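Local coordinates for protein putative N-acetylmuramoyl-L-alanine amidase,autolysin cwp6 (Peptoclostridium difficile, PDB 5J72) that probably cleaves the amide bond between N-acetylmuramoyl and L-alanine in peptidoglycan as a zinc-dependent autolysin, and carries cell wall-binding CWB2 modules, at residues A[7-12]-A[16-21]; A[28-33]-A[55-60]; A[150-155]-A[179-184]. All blocks are in the same frame, centred on the assembly; numbering follows the deposited sequence.

Contact 1: residues A[7-12]-A[16-21]; sequences LQRKSV and SKSNAS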
ATOM      1  N   LEU A   7     -11.436  21.386   4.000  1.00 17.84           N
ATOM      2  CA  LEU A   7     -10.228  21.408   3.164  1.00 15.79           C
ATOM      3  C   LEU A   7      -9.734  19.962   3.018  1.00 17.49           C
ATOM      4  O   LEU A   7      -9.703  19.211   3.999  1.00 20.02           O
ATOM      5  CB  LEU A   7      -9.108  22.241   3.833  1.00 18.28           C
ATOM      6  CG  LEU A   7      -9.513  23.730   4.045  1.00 20.02           C
ATOM      7  CD1 LEU A   7      -8.242  24.485   4.626  1.00 19.49           C
ATOM      8  CD2 LEU A   7     -10.027  24.359   2.723  1.00 20.48           C
ATOM      9  N   GLN A   8      -9.363  19.589   1.815  1.00 17.83           N
ATOM     10  CA  GLN A   8      -8.915  18.170   1.629  1.00 19.34           C
ATOM     11  C   GLN A   8      -7.560  17.836   2.295  1.00 21.89           C
ATOM     12  O   GLN A   8      -7.418  16.779   2.956  1.00 20.45           O
ATOM     13  CB  GLN A   8      -8.854  17.884   0.147  1.00 18.20           C
ATOM     14  CG  GLN A   8      -8.298  16.444  -0.169  1.00 18.83           C
ATOM     15  CD  GLN A   8      -8.189  16.257  -1.666  1.00 22.94           C
ATOM     16  OE1 GLN A   8      -7.964  17.212  -2.404  1.00 18.52           O
ATOM     17  NE2 GLN A   8      -8.305  14.976  -2.150  1.00 17.63           N
ATOM     18  N   ARG A   9      -6.564  18.751   2.173  1.00 20.84           N
ATOM     19  CA  ARG A   9      -5.170  18.499   2.642  1.00 21.67           C
ATOM     20  C   ARG A   9      -4.712  19.545   3.586  1.00 20.23           C
ATOM     21  O   ARG A   9      -4.986  20.710   3.352  1.00 20.08           O
ATOM     22  CB  ARG A   9      -4.169  18.602   1.458  1.00 19.67           C
ATOM     23  CG  ARG A   9      -4.606  17.916   0.173  1.00 29.93           C
ATOM     24  CD  ARG A   9      -3.417  17.480  -0.728  1.00 30.30           C
ATOM     25  NE  ARG A   9      -4.022  16.923  -1.962  1.00 39.45           N
ATOM     26  CZ  ARG A   9      -4.407  15.650  -2.133  1.00 35.11           C
ATOM     27  NH1 ARG A   9      -4.998  15.275  -3.254  1.00 33.95           N
ATOM     28  NH2 ARG A   9      -4.177  14.754  -1.200  1.00 22.61           N
ATOM     29  N   LYS A  10      -3.999  19.156   4.672  1.00 19.22           N
ATOM     30  CA  LYS A  10      -3.479  20.124   5.620  1.00 20.31           C
ATOM     31  C   LYS A  10      -1.937  20.167   5.525  1.00 17.35           C
ATOM     32  O   LYS A  10      -1.281  21.000   6.157  1.00 18.92           O
ATOM     33  CB  LYS A  10      -3.861  19.710   7.023  1.00 20.54           C
ATOM     34  CG  LYS A  10      -5.411  19.672   7.218  1.00 27.94           C
ATOM     35  CD  LYS A  10      -6.020  21.036   6.819  1.00 28.66           C
ATOM     36  CE  LYS A  10      -6.225  21.964   7.973  1.00 39.39           C
ATOM     37  NZ  LYS A  10      -6.592  21.261   9.278  1.00 32.52           N
ATOM     38  N   SER A  11      -1.362  19.253   4.744  1.00 17.43           N
ATOM     39  CA  SER A  11       0.095  19.232   4.487  1.00 18.65           C
ATOM     40  C   SER A  11       0.248  19.187   2.961  1.00 20.64           C
ATOM     41  O   SER A  11      -0.332  18.287   2.312  1.00 19.73           O
ATOM     42  CB  SER A  11       0.723  18.007   5.149  1.00 20.88           C
ATOM     43  OG  SER A  11       2.125  18.011   4.961  1.00 25.86           O
ATOM     44  N   VAL A  12       0.962  20.148   2.357  1.00 17.57           N
ATOM     45  CA  VAL A  12       1.085  20.207   0.901  1.00 17.32           C
ATOM     46  C   VAL A  12       2.562  20.503   0.514  1.00 15.00           C
ATOM     47  O   VAL A  12       3.397  20.594   1.411  1.00 15.71           O
ATOM     48  CB  VAL A  12       0.145  21.328   0.322  1.00 15.73           C
ATOM     49  CG1 VAL A  12      -1.328  21.003   0.660  1.00 17.94           C
ATOM     50  CG2 VAL A  12       0.523  22.704   0.880  1.00 16.90           C
ATOM     51  N   SER A  16       0.894  21.478  -5.098  1.00 19.45           N
ATOM     52  CA  SER A  16      -0.250  20.601  -4.689  1.00 18.87           C
ATOM     53  C   SER A  16      -1.575  21.212  -5.047  1.00 19.91           C
ATOM     54  O   SER A  16      -1.729  22.438  -5.195  1.00 18.41           O
ATOM     55  CB  SER A  16      -0.290  20.393  -3.170  1.00 16.72           C
ATOM     56  OG  SER A  16       0.838  19.684  -2.694  1.00 18.21           O
ATOM     57  N   LYS A  17      -2.599  20.342  -5.120  1.00 16.97           N
ATOM     58  CA  LYS A  17      -3.984  20.780  -5.347  1.00 18.69           C
ATOM     59  C   LYS A  17      -4.780  20.243  -4.166  1.00 18.67           C
ATOM     60  O   LYS A  17      -4.477  19.151  -3.696  1.00 20.18           O
ATOM     61  CB  LYS A  17      -4.561  20.234  -6.658  1.00 24.61           C
ATOM     62  CG  LYS A  17      -3.849  20.872  -7.847  1.00 29.04           C
ATOM     63  CD  LYS A  17      -4.171  20.115  -9.091  1.00 40.85           C
ATOM     64  CE  LYS A  17      -3.426  20.659 -10.301  1.00 53.01           C
ATOM     65  NZ  LYS A  17      -3.493  22.154 -10.400  1.00 60.54           N
ATOM     66  N   SER A  18      -5.717  21.006  -3.661  1.00 16.83           N
ATOM     67  CA  SER A  18      -6.512  20.535  -2.541  1.00 19.33           C
ATOM     68  C   SER A  18      -7.979  20.913  -2.782  1.00 21.53           C
ATOM     69  O   SER A  18      -8.297  22.096  -2.997  1.00 20.66           O
ATOM     70  CB  SER A  18      -6.009  21.161  -1.230  1.00 18.25           C
ATOM     71  OG  SER A  18      -6.856  20.799  -0.141  1.00 18.72           O
ATOM     72  N   ASN A  19      -8.899  19.928  -2.736  1.00 18.48           N
ATOM     73  CA  ASN A  19     -10.282  20.309  -2.929  1.00 19.72           C
ATOM     74  C   ASN A  19     -10.811  21.055  -1.704  1.00 21.40           C
ATOM     75  O   ASN A  19     -10.533  20.658  -0.567  1.00 21.82           O
ATOM     76  CB  ASN A  19     -11.189  19.051  -3.160  1.00 20.42           C
ATOM     77  CG  ASN A  19     -10.804  18.298  -4.390  1.00 22.73           C
ATOM     78  OD1 ASN A  19     -10.377  18.919  -5.369  1.00 25.05           O
ATOM     79  ND2 ASN A  19     -10.944  16.977  -4.423  1.00 23.32           N
ATOM     80  N   ALA A  20     -11.615  22.091  -1.927  1.00 20.80           N
ATOM     81  CA  ALA A  20     -12.203  22.846  -0.808  1.00 20.40           C
ATOM     82  C   ALA A  20     -13.696  22.966  -1.012  1.00 22.19           C
ATOM     83  O   ALA A  20     -14.175  23.188  -2.136  1.00 22.17           O
ATOM     84  CB  ALA A  20     -11.625  24.260  -0.739  1.00 18.65           C
ATOM     85  N   SER A  21     -14.418  22.852   0.065  1.00 22.52           N
ATOM     86  CA  SER A  21     -15.854  22.966   0.028  1.00 26.08           C
ATOM     87  C   SER A  21     -16.293  23.835   1.225  1.00 25.60           C
ATOM     88  O   SER A  21     -15.918  23.524   2.372  1.00 27.82           O
ATOM     89  CB  SER A  21     -16.441  21.550   0.117  1.00 29.49           C
ATOM     90  OG  SER A  21     -17.832  21.585   0.368  1.00 37.93           O
TER
HETATM   91  O   HOH W   1      -6.164  22.674   1.702  1.00 18.34           O
HETATM   92  O   HOH W   2      -4.173  16.453  -5.453  1.00 44.23           O
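Gln8 swings its CG anti to the backbone N (chi1 176°) and runs on extended, which carries its amide alongside Asn19; Arg9 instead sets CG beside its own N (chi1 -44°) and stretches out so that NE meets the carbonyl of Lys17 edge-on. These two side chains take over where the strand pairing stops. Leu7 and Ala20 still form an antiparallel, non-hydrogen-bonded pair, with Leu7 CD2 3.8 Å from Ala20 CB on the face where Leu7 also meets Ile61. Next to it, Gln8 N donates to Asn19 O at 2.9 Å, and the favour is returned by Asn19 N, which gives a nearly straight bond of 2.9 Å to the side-chain oxygen Gln8 OE1, arriving tilted from the amide plane. The amides of Gln8 and Asn19 lie side by side, planes 15° apart, while Gln8 NE2 donates to Lys386 O.

One residue further on, Arg9 N donates to Ser18 OG at 3.1 Å. The Arg9 guanidinium presents its edge to the second strand: NE reaches Lys17 O at 2.9 Å, with that oxygen in the guanidinium plane, and one face lies against Gln8 CD. NH2 goes to Leu387 O, and a water joins NH1 to Lys17 O. A second water connects Arg9 O with Ser18 OG. Where the chain turns back, Val12 CB rests 3.5 Å from Ser16 OG, whose polar partners are Val13 N and Glu413.

Past the Gln8 N to Asn19 O bond, side chains take over the cross-strand bonding as the chain leaves strand 16-24 after Leu7 for strand 11-13, which pairs with 106-113. With carbonyls on NE and NH2, the guanidinium is fixed in rotation; its charge is probably spread over backbone oxygens and water, fastening this N-terminal strand connection to Lys386 and Leu387.

Contact 2: residues A[28-33]-A[55-60]; sequences LNADSI and DSYEGV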
ATOM      1  N   LEU A  28     -26.883  32.875   0.066  1.00 33.98           N
ATOM      2  CA  LEU A  28     -26.173  34.142  -0.168  1.00 32.55           C
ATOM      3  C   LEU A  28     -26.499  34.857  -1.444  1.00 32.83           C
ATOM      4  O   LEU A  28     -26.099  36.024  -1.576  1.00 35.34           O
ATOM      5  CB  LEU A  28     -24.651  33.861  -0.152  1.00 29.65           C
ATOM      6  CG  LEU A  28     -24.138  33.150   1.133  1.00 26.19           C
ATOM      7  CD1 LEU A  28     -22.594  32.940   1.038  1.00 26.65           C
ATOM      8  CD2 LEU A  28     -24.461  33.971   2.405  1.00 27.09           C
ATOM      9  N   ASN A  29     -27.163  34.220  -2.378  1.00 30.95           N
ATOM     10  CA  ASN A  29     -27.441  34.892  -3.650  1.00 35.68           C
ATOM     11  C   ASN A  29     -26.113  35.257  -4.333  1.00 33.83           C
ATOM     12  O   ASN A  29     -25.893  36.386  -4.753  1.00 33.33           O
ATOM     13  CB  ASN A  29     -28.301  36.151  -3.437  1.00 38.76           C
ATOM     14  CG  ASN A  29     -28.782  36.741  -4.761  1.00 50.41           C
ATOM     15  OD1 ASN A  29     -28.939  36.023  -5.760  1.00 50.08           O
ATOM     16  ND2 ASN A  29     -29.020  38.054  -4.853  1.00 53.83           N
ATOM     17  N   ALA A  30     -25.229  34.290  -4.455  1.00 31.24           N
ATOM     18  CA  ALA A  30     -23.926  34.564  -5.067  1.00 28.45           C
ATOM     19  C   ALA A  30     -23.436  33.296  -5.707  1.00 26.50           C
ATOM     20  O   ALA A  30     -23.485  32.226  -5.092  1.00 26.59           O
ATOM     21  CB  ALA A  30     -22.947  35.031  -3.982  1.00 24.50           C
ATOM     22  N   ASP A  31     -22.939  33.406  -6.931  1.00 24.70           N
ATOM     23  CA  ASP A  31     -22.449  32.256  -7.647  1.00 26.52           C
ATOM     24  C   ASP A  31     -21.080  31.739  -7.182  1.00 25.82           C
ATOM     25  O   ASP A  31     -20.709  30.619  -7.521  1.00 23.50           O
ATOM     26  CB  ASP A  31     -22.303  32.586  -9.130  1.00 31.31           C
ATOM     27  CG  ASP A  31     -23.635  32.837  -9.811  1.00 44.88           C
ATOM     28  OD1 ASP A  31     -24.667  32.312  -9.318  1.00 48.84           O
ATOM     29  OD2 ASP A  31     -23.642  33.554 -10.824  1.00 49.61           O
ATOM     30  N   SER A  32     -20.317  32.546  -6.421  1.00 23.87           N
ATOM     31  CA  SER A  32     -18.996  32.075  -5.982  1.00 21.11           C
ATOM     32  C   SER A  32     -18.552  32.859  -4.781  1.00 20.58           C
ATOM     33  O   SER A  32     -19.145  33.912  -4.481  1.00 19.11           O
ATOM     34  CB  SER A  32     -17.952  32.269  -7.086  1.00 21.59           C
ATOM     35  OG  SER A  32     -17.695  33.657  -7.271  1.00 21.18           O
ATOM     36  N   ILE A  33     -17.536  32.347  -4.090  1.00 20.04           N
ATOM     37  CA  ILE A  33     -16.873  33.034  -2.964  1.00 18.77           C
ATOM     38  C   ILE A  33     -15.384  32.891  -3.197  1.00 17.80           C
ATOM     39  O   ILE A  33     -14.956  31.991  -3.911  1.00 19.93           O
ATOM     40  CB  ILE A  33     -17.209  32.462  -1.586  1.00 18.19           C
ATOM     41  CG1 ILE A  33     -16.730  30.981  -1.511  1.00 19.13           C
ATOM     42  CG2 ILE A  33     -18.765  32.581  -1.345  1.00 21.76           C
ATOM     43  CD1 ILE A  33     -17.063  30.411  -0.112  1.00 19.00           C
ATOM     44  N   ASP A  55     -25.640  22.435  -2.597  1.00 34.09           N
ATOM     45  CA  ASP A  55     -25.865  23.650  -1.795  1.00 34.87           C
ATOM     46  C   ASP A  55     -24.505  24.072  -1.082  1.00 32.62           C
ATOM     47  O   ASP A  55     -24.487  24.455   0.083  1.00 29.43           O
ATOM     48  CB  ASP A  55     -26.950  23.369  -0.722  1.00 38.46           C
ATOM     49  CG  ASP A  55     -27.231  24.590   0.123  1.00 46.87           C
ATOM     50  OD1 ASP A  55     -27.375  24.434   1.354  1.00 52.58           O
ATOM     51  OD2 ASP A  55     -27.274  25.708  -0.437  1.00 51.19           O
ATOM     52  N   SER A  56     -23.407  23.964  -1.800  1.00 28.83           N
ATOM     53  CA  SER A  56     -22.044  24.237  -1.252  1.00 29.82           C
ATOM     54  C   SER A  56     -21.201  25.001  -2.290  1.00 29.15           C
ATOM     55  O   SER A  56     -21.492  24.917  -3.466  1.00 25.06           O
ATOM     56  CB  SER A  56     -21.319  22.913  -1.033  1.00 32.50           C
ATOM     57  OG  SER A  56     -21.434  22.570   0.330  1.00 46.28           O
ATOM     58  N   TYR A  57     -20.169  25.715  -1.843  1.00 24.53           N
ATOM     59  CA  TYR A  57     -19.270  26.396  -2.779  1.00 21.25           C
ATOM     60  C   TYR A  57     -18.072  25.407  -2.884  1.00 20.97           C
ATOM     61  O   TYR A  57     -17.479  25.040  -1.848  1.00 22.29           O
ATOM     62  CB  TYR A  57     -18.894  27.767  -2.193  1.00 18.63           C
ATOM     63  CG  TYR A  57     -20.078  28.720  -2.263  1.00 20.22           C
ATOM     64  CD1 TYR A  57     -21.025  28.772  -1.235  1.00 24.44           C
ATOM     65  CD2 TYR A  57     -20.259  29.547  -3.358  1.00 18.97           C
ATOM     66  CE1 TYR A  57     -22.119  29.629  -1.311  1.00 20.35           C
ATOM     67  CE2 TYR A  57     -21.345  30.402  -3.445  1.00 20.09           C
ATOM     68  CZ  TYR A  57     -22.272  30.436  -2.426  1.00 25.75           C
ATOM     69  OH  TYR A  57     -23.369  31.254  -2.569  1.00 25.77           O
ATOM     70  N   GLU A  58     -17.722  24.993  -4.097  1.00 20.76           N
ATOM     71  CA  GLU A  58     -16.695  23.979  -4.272  1.00 21.01           C
ATOM     72  C   GLU A  58     -15.638  24.430  -5.251  1.00 21.80           C
ATOM     73  O   GLU A  58     -15.955  25.114  -6.237  1.00 21.52           O
ATOM     74  CB  GLU A  58     -17.342  22.688  -4.883  1.00 23.92           C
ATOM     75  CG  GLU A  58     -18.407  22.058  -3.962  1.00 30.42           C
ATOM     76  CD  GLU A  58     -19.162  20.905  -4.656  1.00 45.29           C
ATOM     77  OE1 GLU A  58     -20.013  20.274  -3.998  1.00 53.03           O
ATOM     78  OE2 GLU A  58     -18.918  20.650  -5.855  1.00 51.10           O
ATOM     79  N   GLY A  59     -14.398  24.048  -5.017  1.00 20.33           N
ATOM     80  CA  GLY A  59     -13.360  24.413  -5.965  1.00 18.71           C
ATOM     81  C   GLY A  59     -12.087  23.781  -5.489  1.00 23.64           C
ATOM     82  O   GLY A  59     -12.062  22.905  -4.594  1.00 21.96           O
ATOM     83  N   VAL A  60     -10.971  24.260  -6.076  1.00 19.97           N
ATOM     84  CA  VAL A  60      -9.684  23.681  -5.758  1.00 19.43           C
ATOM     85  C   VAL A  60      -8.668  24.742  -5.322  1.00 20.92           C
ATOM     86  O   VAL A  60      -8.625  25.773  -5.978  1.00 21.90           O
ATOM     87  CB  VAL A  60      -9.192  23.009  -7.070  1.00 21.72           C
ATOM     88  CG1 VAL A  60      -7.739  22.481  -6.872  1.00 21.84           C
ATOM     89  CG2 VAL A  60     -10.171  21.845  -7.492  1.00 23.08           C
TER
HETATM   90  O   HOH W   3     -25.785  30.535  -1.242  1.00 32.53           O
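Tyr57 reaches from strand 56-63 to Ala30 and Ile33 at the start of strand 30-39, inside the curled, mostly antiparallel β-sheet structure of the N-terminal domain. The two strands are not partners: strand 42-51 pairs with both, so the ring spans from one strand to the other past their common neighbour. Just ahead of it, Asp55 and Ser56 both face Asn51 in a G1 beta bulge, and the chain of 28-33 turns a corner at Asp31.

Polar contacts gather at the phenol oxygen. Tyr57 OH donates to Ala30 O at 2.7 Å, from a position tilted out of the carbonyl plane, and that carbonyl oxygen lies at the edge of the ring, in its plane. The same OH accepts from a water at 2.8 Å, which in turn accepts from Leu28 N. One hydroxyl therefore serves the loop twice, directly and through the water, and its two bonds fix the end of the ring against residues 28-30.

Apolar contacts come over one face of the ring and at its ends. Ile33 crosses it at about a right angle: its CG2 sits over the centre of one face, 4.0 Å from the centroid of the Tyr57 ring and 13° off the normal, a CH-pi contact. CG1 of Ile33 occupies the crowded position between backbone N and carbonyl carbon (chi1 62°), and this sends CD1 back to the root of the tyrosine, 3.8 Å from Tyr57 CB. The ring of Tyr50 also meets that of Tyr57, with planes inclined at about 55°, and Leu48 touches both Ile33 and Tyr57. Ile80 lies against Leu28 and Ala30, extending the apolar surroundings to strand 72-82. At the outer end of the ring, Leu28 meets it obliquely, its CD1 4.1 Å from Tyr57 CE1.

Contact 3: residues A[150-155]-A[179-184]; sequences QGWKDG and TYDAPI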
ATOM      1  N   GLN A 150      -5.386  15.131  12.188  1.00 18.05           N
ATOM      2  CA  GLN A 150      -4.895  15.557  10.880  1.00 17.22           C
ATOM      3  C   GLN A 150      -5.979  15.818   9.883  1.00 20.87           C
ATOM      4  O   GLN A 150      -5.937  16.849   9.188  1.00 19.58           O
ATOM      5  CB  GLN A 150      -3.947  14.456  10.293  1.00 18.77           C
ATOM      6  CG  GLN A 150      -3.253  14.877   8.994  1.00 19.38           C
ATOM      7  CD  GLN A 150      -2.289  16.048   9.223  1.00 20.74           C
ATOM      8  OE1 GLN A 150      -1.799  16.270  10.349  1.00 21.23           O
ATOM      9  NE2 GLN A 150      -1.965  16.762   8.127  1.00 19.63           N
ATOM     10  N   GLY A 151      -6.985  14.926   9.742  1.00 18.53           N
ATOM     11  CA  GLY A 151      -7.950  15.195   8.675  1.00 16.71           C
ATOM     12  C   GLY A 151      -9.238  15.872   9.158  1.00 17.57           C
ATOM     13  O   GLY A 151     -10.080  16.304   8.351  1.00 18.36           O
ATOM     14  N   TRP A 152      -9.394  15.962  10.500  1.00 16.53           N
ATOM     15  CA  TRP A 152     -10.664  16.515  11.096  1.00 17.64           C
ATOM     16  C   TRP A 152     -10.286  17.472  12.212  1.00 17.53           C
ATOM     17  O   TRP A 152     -10.821  17.432  13.335  1.00 16.79           O
ATOM     18  CB  TRP A 152     -11.522  15.303  11.650  1.00 14.17           C
ATOM     19  CG  TRP A 152     -11.983  14.447  10.526  1.00 17.11           C
ATOM     20  CD1 TRP A 152     -13.180  14.537   9.854  1.00 17.44           C
ATOM     21  CD2 TRP A 152     -11.241  13.370   9.887  1.00 17.69           C
ATOM     22  NE1 TRP A 152     -13.235  13.570   8.855  1.00 18.77           N
ATOM     23  CE2 TRP A 152     -12.056  12.846   8.860  1.00 21.27           C
ATOM     24  CE3 TRP A 152      -9.970  12.815  10.083  1.00 17.04           C
ATOM     25  CZ2 TRP A 152     -11.643  11.768   8.040  1.00 19.27           C
ATOM     26  CZ3 TRP A 152      -9.547  11.760   9.263  1.00 17.06           C
ATOM     27  CH2 TRP A 152     -10.385  11.243   8.264  1.00 15.60           C
ATOM     28  N   LYS A 153      -9.372  18.403  11.906  1.00 16.29           N
ATOM     29  CA  LYS A 153      -8.927  19.340  12.950  1.00 16.94           C
ATOM     30  C   LYS A 153     -10.110  20.217  13.391  1.00 18.97           C
ATOM     31  O   LYS A 153     -10.244  20.575  14.572  1.00 17.10           O
ATOM     32  CB  LYS A 153      -7.798  20.229  12.385  1.00 15.48           C
ATOM     33  CG  LYS A 153      -7.288  21.206  13.450  1.00 21.89           C
ATOM     34  CD  LYS A 153      -6.627  20.425  14.551  1.00 34.74           C
ATOM     35  CE  LYS A 153      -6.146  21.330  15.658  1.00 50.11           C
ATOM     36  N   ASP A 154     -10.986  20.510  12.454  1.00 14.48           N
ATOM     37  CA  ASP A 154     -12.125  21.362  12.778  1.00 20.21           C
ATOM     38  C   ASP A 154     -13.311  20.556  13.300  1.00 23.17           C
ATOM     39  O   ASP A 154     -14.417  21.113  13.434  1.00 20.13           O
ATOM     40  CB  ASP A 154     -12.577  22.141  11.510  1.00 23.28           C
ATOM     41  CG  ASP A 154     -12.891  21.235  10.330  1.00 27.99           C
ATOM     42  OD1 ASP A 154     -13.741  21.596   9.528  1.00 31.79           O
ATOM     43  OD2 ASP A 154     -12.290  20.158  10.230  1.00 29.21           O
ATOM     44  N   GLY A 155     -13.125  19.276  13.538  1.00 17.41           N
ATOM     45  CA  GLY A 155     -14.206  18.483  14.138  1.00 16.70           C
ATOM     46  C   GLY A 155     -14.874  17.540  13.155  1.00 20.47           C
ATOM     47  O   GLY A 155     -14.552  17.522  11.969  1.00 18.41           O
ATOM     48  N   THR A 179     -17.691   7.558   3.309  1.00 18.99           N
ATOM     49  CA  THR A 179     -18.967   8.092   2.859  1.00 17.95           C
ATOM     50  C   THR A 179     -19.476   9.156   3.862  1.00 20.32           C
ATOM     51  O   THR A 179     -20.062  10.162   3.440  1.00 23.90           O
ATOM     52  CB  THR A 179     -19.999   6.925   2.781  1.00 21.53           C
ATOM     53  OG1 THR A 179     -19.541   6.049   1.719  1.00 21.58           O
ATOM     54  CG2 THR A 179     -21.396   7.426   2.452  1.00 23.76           C
ATOM     55  N   TYR A 180     -19.250   8.922   5.166  1.00 19.52           N
ATOM     56  CA  TYR A 180     -19.618   9.917   6.181  1.00 23.21           C
ATOM     57  C   TYR A 180     -18.582  11.071   6.272  1.00 27.09           C
ATOM     58  O   TYR A 180     -18.868  12.094   6.903  1.00 29.89           O
ATOM     59  CB  TYR A 180     -19.556   9.299   7.574  1.00 22.10           C
ATOM     60  CG  TYR A 180     -20.528   8.183   7.898  1.00 22.87           C
ATOM     61  CD1 TYR A 180     -21.798   8.150   7.335  1.00 22.10           C
ATOM     62  CD2 TYR A 180     -20.191   7.196   8.803  1.00 20.57           C
ATOM     63  CE1 TYR A 180     -22.710   7.147   7.674  1.00 22.50           C
ATOM     64  CE2 TYR A 180     -21.096   6.195   9.159  1.00 23.01           C
ATOM     65  CZ  TYR A 180     -22.347   6.185   8.592  1.00 23.16           C
ATOM     66  OH  TYR A 180     -23.189   5.200   9.009  1.00 24.78           O
ATOM     67  N   ASP A 181     -17.395  10.865   5.718  1.00 26.12           N
ATOM     68  CA  ASP A 181     -16.243  11.800   5.844  1.00 27.89           C
ATOM     69  C   ASP A 181     -15.977  11.905   7.362  1.00 27.39           C
ATOM     70  O   ASP A 181     -16.033  12.961   7.975  1.00 24.06           O
ATOM     71  CB  ASP A 181     -16.535  13.172   5.182  1.00 34.47           C
ATOM     72  CG  ASP A 181     -15.305  14.099   5.160  1.00 43.53           C
ATOM     73  OD1 ASP A 181     -14.149  13.592   5.381  1.00 39.84           O
ATOM     74  OD2 ASP A 181     -15.491  15.314   4.933  1.00 47.97           O
ATOM     75  N   ALA A 182     -15.697  10.748   7.962  1.00 19.80           N
ATOM     76  CA  ALA A 182     -15.486  10.627   9.392  1.00 17.89           C
ATOM     77  C   ALA A 182     -14.249   9.812   9.718  1.00 18.39           C
ATOM     78  O   ALA A 182     -13.872   8.949   8.944  1.00 19.61           O
ATOM     79  CB  ALA A 182     -16.672   9.863   9.985  1.00 17.77           C
ATOM     80  N   PRO A 183     -13.622  10.086  10.850  1.00 15.19           N
ATOM     81  CA  PRO A 183     -12.478   9.295  11.232  1.00 15.59           C
ATOM     82  C   PRO A 183     -12.963   8.003  11.970  1.00 18.34           C
ATOM     83  O   PRO A 183     -14.128   7.933  12.438  1.00 17.62           O
ATOM     84  CB  PRO A 183     -11.740  10.185  12.238  1.00 15.37           C
ATOM     85  CG  PRO A 183     -12.881  10.938  12.939  1.00 13.95           C
ATOM     86  CD  PRO A 183     -13.886  11.217  11.779  1.00 15.27           C
ATOM     87  N   ILE A 184     -12.072   7.038  12.089  1.00 16.85           N
ATOM     88  CA  ILE A 184     -12.365   5.845  12.843  1.00 18.25           C
ATOM     89  C   ILE A 184     -11.513   5.974  14.131  1.00 16.18           C
ATOM     90  O   ILE A 184     -10.287   6.177  14.069  1.00 18.25           O
ATOM     91  CB  ILE A 184     -11.934   4.596  12.070  1.00 16.51           C
ATOM     92  CG1 ILE A 184     -12.904   4.367  10.892  1.00 18.51           C
ATOM     93  CG2 ILE A 184     -11.812   3.405  13.087  1.00 18.01           C
ATOM     94  CD1 ILE A 184     -12.458   3.278   9.840  1.00 18.03           C
TER
HETATM   95  O   HOH W   4     -12.920  15.972   6.919  1.00 38.63           O
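Two helix ends meet here: Trp152 leaves helix 140-151 and opens a type I turn to Gly155, closed by Gly155 N to Trp152 O, while Asp181, with positive phi, is the C-prime residue of the Schellman motif that ends helix 174-180. Between them the indole of Trp152 does nearly all the work. Its CG stands beside the backbone N (chi1 -66°), an orientation that carries the ring toward the segment leading from Asp181 into strand 184-187.

Pro183 lies over one face of the indole. Its CD sits 3.7 Å from the centroid of the Trp152 five-membered ring and only 4° off the normal, a clear CH-pi contact, and its CB comes to 3.8 Å from Trp152 CE3, over the six-membered part. The carbonyl carbon of Ala182 comes in beside Trp152 CZ2, 3.7 Å away.

The one polar atom of the indole is also used. Trp152 NE1 donates to Asp181 O at 3.0 Å, bent to 148° at the hydrogen and approaching from above the carbonyl plane, off the lone pairs. Asp181 has CG anti to its N, which leaves OD1 3.6 Å from Trp152 NE1, and a water donates both to this OD1 and to Gly151 O. The nearest side-chain atom of Asp181 is about 4 Å from a bound calcium ion, and Asp154, in the turn, belongs to a calcium site together with Asn6.

In this CWB2 domain, the contact joins the end of helix 140-151 to the connection entering the outermost strand of the parallel sheet; Arg202 takes the Trp152 and Lys153 carbonyls, Pro183 shares a backbone hydrogen bond with Val160 of strand 158-163, and helix 375-387 adds Pro382 against the indole.

In the fold
From the N terminus, contact 1 closes first, a short loop with three residues between its segments. Contact 2 follows in series, closing a longer loop of 21 residues, largely strand. Contact 3 comes last, closing a loop of 23 residues entirely within residues 150-184, so none of the three nests in or crosses another. Contacts 1 and 2 share the N-terminal domain: strands 16-24 and 56-63 are neighbours, and Ala20 N probably bonds to Gly59 O between them. Contact 1 also touches contact 3, where Lys10 packs on Gln150 and Lys153, tying the N-terminal domain to a CWB2 domain. Contacts 2 and 3 stay apart, about 10 Å between nearest atoms.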